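PDB 6F72: VAO-type flavoprotein oxidase VAO615 from Myceliophthora thermophila, which binds FAD bicovalently and is probably an oxidase whose reduced flavin reacts rapidly with molecular oxygen, though no substrate has yet been identified. Local coordinates for residues Y190-A199 with V289-H297; N316-H327 with F340-A351. All coordinates share one frame; numbering follows the deposited sequence.

Contact 1 of 2, residues Y190-A199 with V289-H297; sequences YKGPAAKLGA and VLSMTARLH. With FAD (flavin-adenine dinucleotide), chain E.
In the antiparallel sheet of the PCMH-type FAD-binding domain, strand 193-198 runs against strand 289-295, and the far end of this ladder meets the FAD adenine. A195 pairs with A294 and L197 with M292 as hydrogen-bonded pairs, while K196-T293 and G198-S291 are non-hydrogen-bonded. The axes lie 4.6 Å apart at 162°. A195 and A294 bond both ways, A195 N to A294 O at 2.8 Å, as do L197 and M292. On the face of L197 and M292 both side chains also touch V228 of helix 227-233; on the other, the extended K196 chain slants past T293 OG1 with its CG and brings CE 3.6 Å from S291 OG, which is hydrogen-bonded to E255. A classic beta bulge sets both L290 and S291 opposite E255.

Where the chain turns its corner, P193 O takes two donors: Y190 OH at 2.7 Å, in the carbonyl plane on a lone pair, and L296 N, from above that plane. The Y190 ring, swung over by CG standing anti to the backbone N (chi1 -175°), lies across the aliphatic part of R295: R295 CG sits 3.8 Å from the ring centroid, almost on the normal, a CH-pi contact. The guanidinium reaches on to N250 and P459. A leucine in place of Y190 would probably leave P193 O with L296 N as its one donor here and the methylenes of R295 without their flat cover. L296 packs its CG on A195 CB. At the opposite end the hydrogen bonds of V289 to the adenine come from its backbone: V289 N donates to FAD N1A at 2.8 Å, and FAD N6A donates to V289 O at 2.7 Å, 172° at the hydrogen.

Contact 2 of 2, residues N316-H327 with F340-A351; sequences NEVYWEAVAAFH and FTYSVGNNSLTA
G345 O, in the turn of a beta hairpin, accepts a hydrogen bond from Y319 OH at 2.6 Å, the shortest polar bond between helix 316-327 and the hairpin strands 340-344 and 348-351 that it packs on. The helix lies over one face of the seven-stranded antiparallel sheet. Y319 reaches the turn because its CG stands anti to the backbone N (chi1 167°); N347 C covers one face of its ring and V323 CG2 the other. One turn back, N316 ND2 donates to N346 O at 2.8 Å, in both its amide plane and the carbonyl plane. D311 accepts from both N316 ND2 and N347 ND2, tying helix start to turn again. W320 has the rim of Y319 over one face, CE2 centred on it, and rests its CH2 on V344 CG1; helix 426-439 covers it further.

Farther along, F326, H327, F340 and Y342 form an aromatic cluster. F326 points its edge at the face of Y342, CE2 lying 3.9 Å above the ring centre with the planes at 81°. Its CZ meets the face of F340, those planes inclined at 50°, and L349 CD2 lies over one of its own faces. V323 CG2 touches L349 CD1 at 4.0 Å. Within the cluster, H327 NE2 and Y342 OH form a weak hydrogen bond of 2.8 Å.

How the contacts relate
The two contacts follow one another along the chain and belong to separate antiparallel sheets. Contact 1 pairs two strands inside the FAD-binding domain; contact 2 lays a helix on the seven-stranded sheet that follows. Their centres are 37 Å apart and their nearest atoms about 17 Å, with no touch between them. Contact 1 holds A199 and V289 of the FAD pocket, at the adenine end, whereas contact 2 lies off it, the side chain of Y342 being about 12 Å from the cofactor. Of the two residues that bind the flavin covalently, H157 precedes both segments of contact 1 and C222 lies in the chain between them.

Contact 1 of 2, residues Y190-A199 with V289-H297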
loop_
_atom_site.group_PDB
_atom_site.type_symbol
_atom_site.label_atom_id
_atom_site.label_comp_id
_atom_site.label_asym_id
_atom_site.label_seq_id
_atom_site.Cartn_x
_atom_site.Cartn_y
_atom_site.Cartn_z
ATOM N N TYR A 190 7.506 -18.658 17.474
ATOM C CA TYR A 190 7.404 -17.334 18.089
ATOM C C TYR A 190 6.917 -17.395 19.529
ATOM O O TYR A 190 5.904 -18.030 19.826
ATOM C CB TYR A 190 6.530 -16.340 17.273
ATOM C CG TYR A 190 6.558 -14.959 17.898
ATOM C CD1 TYR A 190 7.743 -14.209 17.901
ATOM C CD2 TYR A 190 5.429 -14.424 18.554
ATOM C CE1 TYR A 190 7.801 -12.966 18.503
ATOM C CE2 TYR A 190 5.486 -13.172 19.164
ATOM C CZ TYR A 190 6.678 -12.455 19.132
ATOM O OH TYR A 190 6.790 -11.233 19.728
ATOM N N LYS A 191 7.658 -16.721 20.402
ATOM C CA LYS A 191 7.263 -16.505 21.779
ATOM C C LYS A 191 7.545 -15.060 22.152
ATOM O O LYS A 191 8.684 -14.595 22.078
ATOM C CB LYS A 191 7.967 -17.461 22.736
ATOM C CG LYS A 191 7.523 -18.910 22.647
ATOM C CD LYS A 191 8.622 -19.819 23.191
ATOM C CE LYS A 191 8.693 -21.145 22.446
ATOM N NZ LYS A 191 7.861 -22.207 23.078
ATOM N N GLY A 192 6.484 -14.351 22.520
ATOM C CA GLY A 192 6.589 -12.966 22.944
ATOM C C GLY A 192 5.289 -12.196 22.741
ATOM O O GLY A 192 4.246 -12.801 22.431
ATOM N N PRO A 193 5.343 -10.854 22.888
ATOM C CA PRO A 193 4.114 -10.072 22.750
ATOM C C PRO A 193 3.592 -10.141 21.322
ATOM O O PRO A 193 4.376 -10.320 20.373
ATOM C CB PRO A 193 4.543 -8.639 23.094
ATOM C CG PRO A 193 5.988 -8.715 23.504
ATOM C CD PRO A 193 6.539 -9.995 22.983
ATOM N N ALA A 194 2.276 -10.023 21.186
ATOM C CA ALA A 194 1.597 -9.981 19.899
ATOM C C ALA A 194 0.343 -9.104 19.996
ATOM O O ALA A 194 -0.154 -8.803 21.094
ATOM C CB ALA A 194 1.235 -11.385 19.439
ATOM N N ALA A 195 -0.152 -8.701 18.834
ATOM C CA ALA A 195 -1.383 -7.935 18.733
ATOM C C ALA A 195 -2.290 -8.592 17.698
ATOM O O ALA A 195 -1.866 -8.856 16.570
ATOM C CB ALA A 195 -1.077 -6.497 18.358
ATOM N N LYS A 196 -3.521 -8.895 18.103
ATOM C CA LYS A 196 -4.551 -9.310 17.164
ATOM C C LYS A 196 -5.294 -8.043 16.736
ATOM O O LYS A 196 -5.752 -7.269 17.585
ATOM C CB LYS A 196 -5.493 -10.323 17.805
ATOM C CG LYS A 196 -6.508 -10.914 16.842
ATOM C CD LYS A 196 -7.372 -11.954 17.536
ATOM C CE LYS A 196 -8.672 -12.159 16.780
ATOM N NZ LYS A 196 -9.514 -13.190 17.442
ATOM N N LEU A 197 -5.385 -7.823 15.426
ATOM C CA LEU A 197 -5.958 -6.585 14.898
ATOM C C LEU A 197 -7.029 -6.863 13.864
ATOM O O LEU A 197 -6.809 -7.640 12.938
ATOM C CB LEU A 197 -4.862 -5.698 14.281
ATOM C CG LEU A 197 -3.595 -5.306 15.051
ATOM C CD1 LEU A 197 -2.650 -4.536 14.133
ATOM C CD2 LEU A 197 -3.896 -4.498 16.311
ATOM N N GLY A 198 -8.190 -6.216 14.020
ATOM C CA GLY A 198 -9.279 -6.357 13.051
ATOM C C GLY A 198 -8.876 -5.812 11.680
ATOM O O GLY A 198 -7.981 -4.966 11.580
ATOM N N ALA A 199 -9.540 -6.299 10.631
ATOM C CA ALA A 199 -9.182 -6.007 9.243
ATOM C C ALA A 199 -9.152 -4.519 8.842
ATOM O O ALA A 199 -8.454 -4.151 7.894
ATOM C CB ALA A 199 -10.075 -6.797 8.304
ATOM N N VAL A 289 -10.061 -11.352 4.720
ATOM C CA VAL A 289 -9.389 -11.334 6.024
ATOM C C VAL A 289 -10.219 -10.531 7.020
ATOM O O VAL A 289 -10.591 -9.379 6.731
ATOM C CB VAL A 289 -7.959 -10.741 5.919
ATOM C CG1 VAL A 289 -7.414 -10.328 7.283
ATOM C CG2 VAL A 289 -7.016 -11.719 5.207
ATOM N N LEU A 290 -10.491 -11.140 8.175
ATOM C CA LEU A 290 -11.212 -10.484 9.274
ATOM C C LEU A 290 -10.283 -9.903 10.328
ATOM O O LEU A 290 -10.599 -8.909 10.973
ATOM C CB LEU A 290 -12.201 -11.454 9.914
ATOM C CG LEU A 290 -13.316 -12.044 9.046
ATOM C CD1 LEU A 290 -13.963 -13.192 9.808
ATOM C CD2 LEU A 290 -14.364 -11.004 8.676
ATOM N N SER A 291 -9.131 -10.543 10.511
ATOM C CA SER A 291 -8.110 -10.046 11.420
ATOM C C SER A 291 -6.797 -10.719 11.092
ATOM O O SER A 291 -6.769 -11.734 10.381
ATOM C CB SER A 291 -8.490 -10.322 12.892
ATOM O OG SER A 291 -8.265 -11.678 13.247
ATOM N N MET A 292 -5.719 -10.134 11.611
ATOM C CA MET A 292 -4.411 -10.784 11.663
ATOM C C MET A 292 -3.880 -10.723 13.087
ATOM O O MET A 292 -4.230 -9.830 13.862
ATOM C CB MET A 292 -3.427 -10.123 10.676
ATOM C CG MET A 292 -2.841 -8.787 11.107
ATOM S SD MET A 292 -1.562 -8.217 9.973
ATOM C CE MET A 292 -0.825 -6.903 10.955
ATOM N N THR A 293 -3.063 -11.700 13.442
ATOM C CA THR A 293 -2.302 -11.626 14.668
ATOM C C THR A 293 -0.860 -11.456 14.230
ATOM O O THR A 293 -0.392 -12.160 13.326
ATOM C CB THR A 293 -2.517 -12.883 15.507
ATOM O OG1 THR A 293 -3.923 -13.056 15.684
ATOM C CG2 THR A 293 -1.827 -12.769 16.874
ATOM N N ALA A 294 -0.176 -10.498 14.847
ATOM C CA ALA A 294 1.189 -10.174 14.466
ATOM C C ALA A 294 2.052 -9.866 15.665
ATOM O O ALA A 294 1.569 -9.369 16.693
ATOM C CB ALA A 294 1.213 -9.008 13.493
ATOM N N ARG A 295 3.334 -10.163 15.499
ATOM C CA ARG A 295 4.384 -9.843 16.456
ATOM C C ARG A 295 4.408 -8.370 16.868
ATOM O O ARG A 295 4.269 -7.477 16.039
ATOM C CB ARG A 295 5.757 -10.246 15.889
ATOM C CG ARG A 295 5.821 -11.674 15.359
ATOM C CD ARG A 295 7.247 -12.154 15.061
ATOM N NE ARG A 295 7.924 -11.392 14.013
ATOM C CZ ARG A 295 9.066 -11.748 13.415
ATOM N NH1 ARG A 295 9.688 -12.890 13.747
ATOM N NH2 ARG A 295 9.591 -10.960 12.477
ATOM N N LEU A 296 4.547 -8.148 18.166
ATOM C CA LEU A 296 4.905 -6.851 18.717
ATOM C C LEU A 296 6.338 -6.917 19.184
ATOM O O LEU A 296 6.822 -7.988 19.511
ATOM C CB LEU A 296 3.992 -6.476 19.889
ATOM C CG LEU A 296 2.580 -6.012 19.533
ATOM C CD1 LEU A 296 1.838 -5.632 20.803
ATOM C CD2 LEU A 296 2.606 -4.843 18.558
ATOM N N HIS A 297 7.012 -5.778 19.229
ATOM C CA HIS A 297 8.427 -5.747 19.589
ATOM C C HIS A 297 8.642 -4.737 20.698
ATOM O O HIS A 297 8.006 -3.690 20.694
ATOM C CB HIS A 297 9.250 -5.383 18.358
ATOM C CG HIS A 297 8.862 -6.147 17.129
ATOM N ND1 HIS A 297 9.366 -7.397 16.841
ATOM C CD2 HIS A 297 8.006 -5.847 16.121
ATOM C CE1 HIS A 297 8.842 -7.834 15.711
ATOM N NE2 HIS A 297 8.017 -6.911 15.250
HETATM P PA FAD E . -7.233 -1.091 0.067
HETATM O O1A FAD E . -7.241 -0.383 -1.263
HETATM O O2A FAD E . -8.499 -1.011 0.873
HETATM O O5B FAD E . -6.839 -2.628 -0.186
HETATM C C5B FAD E . -5.791 -3.004 -1.081
HETATM C C4B FAD E . -5.997 -4.415 -1.620
HETATM O O4B FAD E . -6.094 -5.336 -0.531
HETATM C C3B FAD E . -7.259 -4.599 -2.440
HETATM O O3B FAD E . -6.947 -5.539 -3.476
HETATM C C2B FAD E . -8.259 -5.220 -1.479
HETATM O O2B FAD E . -9.199 -6.059 -2.155
HETATM C C1B FAD E . -7.358 -6.020 -0.553
HETATM N N9A FAD E . -7.837 -6.116 0.847
HETATM C C8A FAD E . -7.745 -5.144 1.779
HETATM N N7A FAD E . -8.238 -5.572 2.968
HETATM C C5A FAD E . -8.644 -6.840 2.800
HETATM C C6A FAD E . -9.262 -7.878 3.656
HETATM N N6A FAD E . -9.544 -7.598 4.948
HETATM N N1A FAD E . -9.539 -9.081 3.104
HETATM C C2A FAD E . -9.266 -9.363 1.811
HETATM N N3A FAD E . -8.694 -8.461 0.973
HETATM C C4A FAD E . -8.369 -7.207 1.403
HETATM N N1 FAD E . 3.123 0.581 1.266
HETATM C C2 FAD E . 4.299 0.285 1.874
HETATM O O2 FAD E . 4.757 -0.878 1.776
HETATM N N3 FAD E . 4.989 1.209 2.579
HETATM C C4 FAD E . 4.586 2.481 2.729
HETATM O O4 FAD E . 5.261 3.304 3.389
HETATM C C4X FAD E . 3.305 2.876 2.102
HETATM N N5 FAD E . 2.819 4.131 2.215
HETATM C C5X FAD E . 1.640 4.494 1.632
HETATM C C6 FAD E . 1.148 5.810 1.766
HETATM C C7 FAD E . -0.078 6.155 1.154
HETATM C C7M FAD E . -0.585 7.578 1.303
HETATM C C8 FAD E . -0.860 5.125 0.378
HETATM C C8M FAD E . -2.233 5.369 -0.232
HETATM C C9 FAD E . -0.356 3.834 0.262
HETATM C C9A FAD E . 0.859 3.475 0.853
HETATM N N10 FAD E . 1.346 2.151 0.741
HETATM C C10 FAD E . 2.581 1.824 1.342
HETATM C "C1'" FAD E . 0.617 1.169 -0.058
HETATM C "C2'" FAD E . -0.159 0.096 0.644
HETATM O "O2'" FAD E . 0.776 -0.848 1.160
HETATM C "C3'" FAD E . -1.028 -0.540 -0.435
HETATM O "O3'" FAD E . -1.731 0.467 -1.194
HETATM C "C4'" FAD E . -2.018 -1.529 0.163
HETATM O "O4'" FAD E . -2.640 -2.272 -0.887
HETATM C "C5'" FAD E . -3.044 -0.831 1.058
HETATM O "O5'" FAD E . -4.022 -1.744 1.529
HETATM P P FAD E . -5.361 -1.183 2.218
HETATM O O1P FAD E . -4.980 -0.153 3.242
HETATM O O2P FAD E . -6.169 -2.408 2.580
HETATM O O3P FAD E . -6.075 -0.443 0.972
#

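Contact 2 of 2, residues N316-H327 with F340-A351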
loop_
_atom_site.group_PDB
_atom_site.type_symbol
_atom_site.label_atom_id
_atom_site.label_comp_id
_atom_site.label_asym_id
_atom_site.label_seq_id
_atom_site.Cartn_x
_atom_site.Cartn_y
_atom_site.Cartn_z
ATOM N N ASN A 316 25.480 20.194 -10.164
ATOM C CA ASN A 316 24.619 19.016 -10.267
ATOM C C ASN A 316 25.370 17.696 -10.435
ATOM O O ASN A 316 24.898 16.645 -9.980
ATOM C CB ASN A 316 23.608 19.190 -11.402
ATOM C CG ASN A 316 22.401 18.290 -11.249
ATOM O OD1 ASN A 316 22.179 17.393 -12.060
ATOM N ND2 ASN A 316 21.614 18.527 -10.205
ATOM N N GLU A 317 26.531 17.754 -11.083
ATOM C CA GLU A 317 27.333 16.561 -11.328
ATOM C C GLU A 317 27.913 15.930 -10.058
ATOM O O GLU A 317 27.917 14.699 -9.930
ATOM C CB GLU A 317 28.432 16.844 -12.355
ATOM C CG GLU A 317 28.025 16.513 -13.787
ATOM C CD GLU A 317 27.876 15.010 -14.048
ATOM O OE1 GLU A 317 28.591 14.195 -13.420
ATOM O OE2 GLU A 317 27.046 14.636 -14.906
ATOM N N VAL A 318 28.396 16.775 -9.141
ATOM C CA VAL A 318 28.928 16.327 -7.839
ATOM C C VAL A 318 27.778 15.833 -6.956
ATOM O O VAL A 318 27.935 14.836 -6.239
ATOM C CB VAL A 318 29.775 17.422 -7.128
ATOM C CG1 VAL A 318 30.162 17.009 -5.709
ATOM C CG2 VAL A 318 31.038 17.747 -7.927
ATOM N N TYR A 319 26.630 16.521 -7.036
ATOM C CA TYR A 319 25.393 16.101 -6.361
ATOM C C TYR A 319 25.037 14.643 -6.656
ATOM O O TYR A 319 24.789 13.881 -5.726
ATOM C CB TYR A 319 24.204 17.023 -6.706
ATOM C CG TYR A 319 22.845 16.461 -6.303
ATOM C CD1 TYR A 319 22.432 16.458 -4.961
ATOM C CD2 TYR A 319 21.980 15.910 -7.260
ATOM C CE1 TYR A 319 21.197 15.928 -4.587
ATOM C CE2 TYR A 319 20.745 15.376 -6.893
ATOM C CZ TYR A 319 20.358 15.392 -5.560
ATOM O OH TYR A 319 19.137 14.866 -5.201
ATOM N N TRP A 320 25.020 14.265 -7.940
ATOM C CA TRP A 320 24.641 12.902 -8.331
ATOM C C TRP A 320 25.656 11.829 -7.947
ATOM O O TRP A 320 25.282 10.683 -7.678
ATOM C CB TRP A 320 24.255 12.813 -9.808
ATOM C CG TRP A 320 22.899 13.383 -10.053
ATOM C CD1 TRP A 320 22.608 14.521 -10.754
ATOM C CD2 TRP A 320 21.641 12.879 -9.564
ATOM N NE1 TRP A 320 21.252 14.750 -10.745
ATOM C CE2 TRP A 320 20.631 13.763 -10.028
ATOM C CE3 TRP A 320 21.267 11.767 -8.788
ATOM C CZ2 TRP A 320 19.268 13.570 -9.743
ATOM C CZ3 TRP A 320 19.915 11.573 -8.504
ATOM C CH2 TRP A 320 18.930 12.473 -8.981
ATOM N N GLU A 321 26.926 12.216 -7.902
ATOM C CA GLU A 321 27.975 11.349 -7.389
ATOM C C GLU A 321 27.826 11.146 -5.880
ATOM O O GLU A 321 28.127 10.058 -5.367
ATOM C CB GLU A 321 29.356 11.907 -7.735
ATOM C CG GLU A 321 29.641 11.875 -9.231
ATOM C CD GLU A 321 30.975 12.484 -9.615
ATOM O OE1 GLU A 321 31.635 13.135 -8.773
ATOM O OE2 GLU A 321 31.362 12.302 -10.785
ATOM N N ALA A 322 27.348 12.189 -5.192
ATOM C CA ALA A 322 27.148 12.165 -3.746
ATOM C C ALA A 322 25.955 11.284 -3.333
ATOM O O ALA A 322 25.971 10.678 -2.258
ATOM C CB ALA A 322 26.997 13.579 -3.208
ATOM N N VAL A 323 24.949 11.220 -4.209
ATOM C CA VAL A 323 23.762 10.359 -4.065
ATOM C C VAL A 323 24.160 8.896 -4.311
ATOM O O VAL A 323 23.815 8.006 -3.519
ATOM C CB VAL A 323 22.622 10.817 -5.029
ATOM C CG1 VAL A 323 21.501 9.789 -5.131
ATOM C CG2 VAL A 323 22.075 12.181 -4.619
ATOM N N ALA A 324 24.875 8.663 -5.411
ATOM C CA ALA A 324 25.556 7.381 -5.680
ATOM C C ALA A 324 26.340 6.862 -4.460
ATOM O O ALA A 324 26.222 5.685 -4.105
ATOM C CB ALA A 324 26.469 7.511 -6.894
ATOM N N ALA A 325 27.106 7.755 -3.824
ATOM C CA ALA A 325 27.944 7.426 -2.661
ATOM C C ALA A 325 27.129 7.202 -1.387
ATOM O O ALA A 325 27.437 6.301 -0.616
ATOM C CB ALA A 325 28.981 8.509 -2.436
ATOM N N PHE A 326 26.115 8.042 -1.165
ATOM C CA PHE A 326 25.128 7.856 -0.088
ATOM C C PHE A 326 24.533 6.454 -0.150
ATOM O O PHE A 326 24.444 5.764 0.878
ATOM C CB PHE A 326 24.034 8.926 -0.217
ATOM C CG PHE A 326 22.842 8.733 0.691
ATOM C CD1 PHE A 326 22.878 9.157 2.021
ATOM C CD2 PHE A 326 21.656 8.178 0.195
ATOM C CE1 PHE A 326 21.767 9.002 2.846
ATOM C CE2 PHE A 326 20.542 8.018 1.015
ATOM C CZ PHE A 326 20.598 8.436 2.341
ATOM N N HIS A 327 24.144 6.042 -1.362
ATOM C CA HIS A 327 23.615 4.708 -1.612
ATOM C C HIS A 327 24.619 3.614 -1.265
ATOM O O HIS A 327 24.270 2.657 -0.565
ATOM C CB HIS A 327 23.193 4.561 -3.063
ATOM C CG HIS A 327 21.889 5.208 -3.378
ATOM N ND1 HIS A 327 21.500 5.488 -4.668
ATOM C CD2 HIS A 327 20.884 5.634 -2.575
ATOM C CE1 HIS A 327 20.308 6.057 -4.648
ATOM N NE2 HIS A 327 19.908 6.144 -3.391
ATOM N N PHE A 340 16.973 4.570 6.210
ATOM C CA PHE A 340 16.714 5.908 5.683
ATOM C C PHE A 340 15.503 5.884 4.785
ATOM O O PHE A 340 15.406 5.053 3.875
ATOM C CB PHE A 340 17.912 6.454 4.901
ATOM C CG PHE A 340 18.908 7.185 5.749
ATOM C CD1 PHE A 340 18.540 8.349 6.444
ATOM C CD2 PHE A 340 20.226 6.731 5.845
ATOM C CE1 PHE A 340 19.471 9.030 7.228
ATOM C CE2 PHE A 340 21.163 7.406 6.622
ATOM C CZ PHE A 340 20.783 8.554 7.319
ATOM N N THR A 341 14.566 6.783 5.077
ATOM C CA THR A 341 13.508 7.134 4.146
ATOM C C THR A 341 13.852 8.531 3.602
ATOM O O THR A 341 14.187 9.446 4.368
ATOM C CB THR A 341 12.097 6.974 4.781
ATOM O OG1 THR A 341 11.093 7.078 3.765
ATOM C CG2 THR A 341 11.802 8.002 5.900
ATOM N N TYR A 342 13.846 8.674 2.278
ATOM C CA TYR A 342 14.351 9.883 1.668
ATOM C C TYR A 342 13.654 10.302 0.372
ATOM O O TYR A 342 13.033 9.483 -0.310
ATOM C CB TYR A 342 15.870 9.819 1.474
ATOM C CG TYR A 342 16.370 8.692 0.621
ATOM C CD1 TYR A 342 16.545 7.421 1.159
ATOM C CD2 TYR A 342 16.699 8.897 -0.724
ATOM C CE1 TYR A 342 17.007 6.372 0.386
ATOM C CE2 TYR A 342 17.180 7.852 -1.507
ATOM C CZ TYR A 342 17.330 6.593 -0.938
ATOM O OH TYR A 342 17.773 5.540 -1.681
ATOM N N SER A 343 13.765 11.594 0.070
ATOM C CA SER A 343 13.251 12.203 -1.149
ATOM C C SER A 343 14.423 12.481 -2.082
ATOM O O SER A 343 15.417 13.095 -1.682
ATOM C CB SER A 343 12.536 13.504 -0.809
ATOM O OG SER A 343 11.935 14.061 -1.961
ATOM N N VAL A 344 14.316 11.986 -3.311
ATOM C CA VAL A 344 15.345 12.211 -4.326
ATOM C C VAL A 344 14.806 13.270 -5.299
ATOM O O VAL A 344 13.900 12.989 -6.082
ATOM C CB VAL A 344 15.721 10.914 -5.098
ATOM C CG1 VAL A 344 16.836 11.176 -6.109
ATOM C CG2 VAL A 344 16.135 9.789 -4.155
ATOM N N GLY A 345 15.361 14.476 -5.234
ATOM C CA GLY A 345 15.046 15.518 -6.214
ATOM C C GLY A 345 16.171 15.745 -7.207
ATOM O O GLY A 345 17.277 15.229 -7.028
ATOM N N ASN A 346 15.883 16.538 -8.242
ATOM C CA ASN A 346 16.832 16.889 -9.311
ATOM C C ASN A 346 18.048 17.681 -8.809
ATOM O O ASN A 346 19.099 17.674 -9.453
ATOM C CB ASN A 346 16.092 17.680 -10.413
ATOM C CG ASN A 346 16.881 17.784 -11.715
ATOM O OD1 ASN A 346 17.576 16.842 -12.122
ATOM N ND2 ASN A 346 16.769 18.943 -12.387
ATOM N N ASN A 347 17.900 18.355 -7.667
ATOM C CA ASN A 347 18.932 19.249 -7.126
ATOM C C ASN A 347 19.210 19.033 -5.637
ATOM O O ASN A 347 20.220 19.517 -5.129
ATOM C CB ASN A 347 18.563 20.726 -7.364
ATOM C CG ASN A 347 18.134 21.008 -8.791
ATOM O OD1 ASN A 347 16.937 21.070 -9.082
ATOM N ND2 ASN A 347 19.105 21.165 -9.693
ATOM N N SER A 348 18.318 18.330 -4.940
ATOM C CA SER A 348 18.497 18.061 -3.505
ATOM C C SER A 348 17.960 16.704 -3.069
ATOM O O SER A 348 17.061 16.156 -3.714
ATOM C CB SER A 348 17.916 19.180 -2.634
ATOM O OG SER A 348 16.512 19.216 -2.710
ATOM N N LEU A 349 18.556 16.172 -1.999
ATOM C CA LEU A 349 18.117 14.936 -1.335
ATOM C C LEU A 349 17.839 15.224 0.140
ATOM O O LEU A 349 18.673 15.803 0.847
ATOM C CB LEU A 349 19.168 13.808 -1.476
ATOM C CG LEU A 349 18.787 12.392 -0.981
ATOM C CD1 LEU A 349 19.294 11.318 -1.932
ATOM C CD2 LEU A 349 19.241 12.105 0.448
ATOM N N THR A 350 16.665 14.803 0.596
ATOM C CA THR A 350 16.263 15.000 1.983
ATOM C C THR A 350 15.924 13.651 2.565
ATOM O O THR A 350 15.026 12.969 2.067
ATOM C CB THR A 350 15.049 15.949 2.093
ATOM O OG1 THR A 350 15.358 17.184 1.441
ATOM C CG2 THR A 350 14.709 16.226 3.561
ATOM N N ALA A 351 16.637 13.278 3.622
ATOM C CA ALA A 351 16.480 11.974 4.244
ATOM C C ALA A 351 16.094 12.100 5.688
ATOM O O ALA A 351 16.552 13.007 6.385
ATOM C CB ALA A 351 17.762 11.174 4.120
#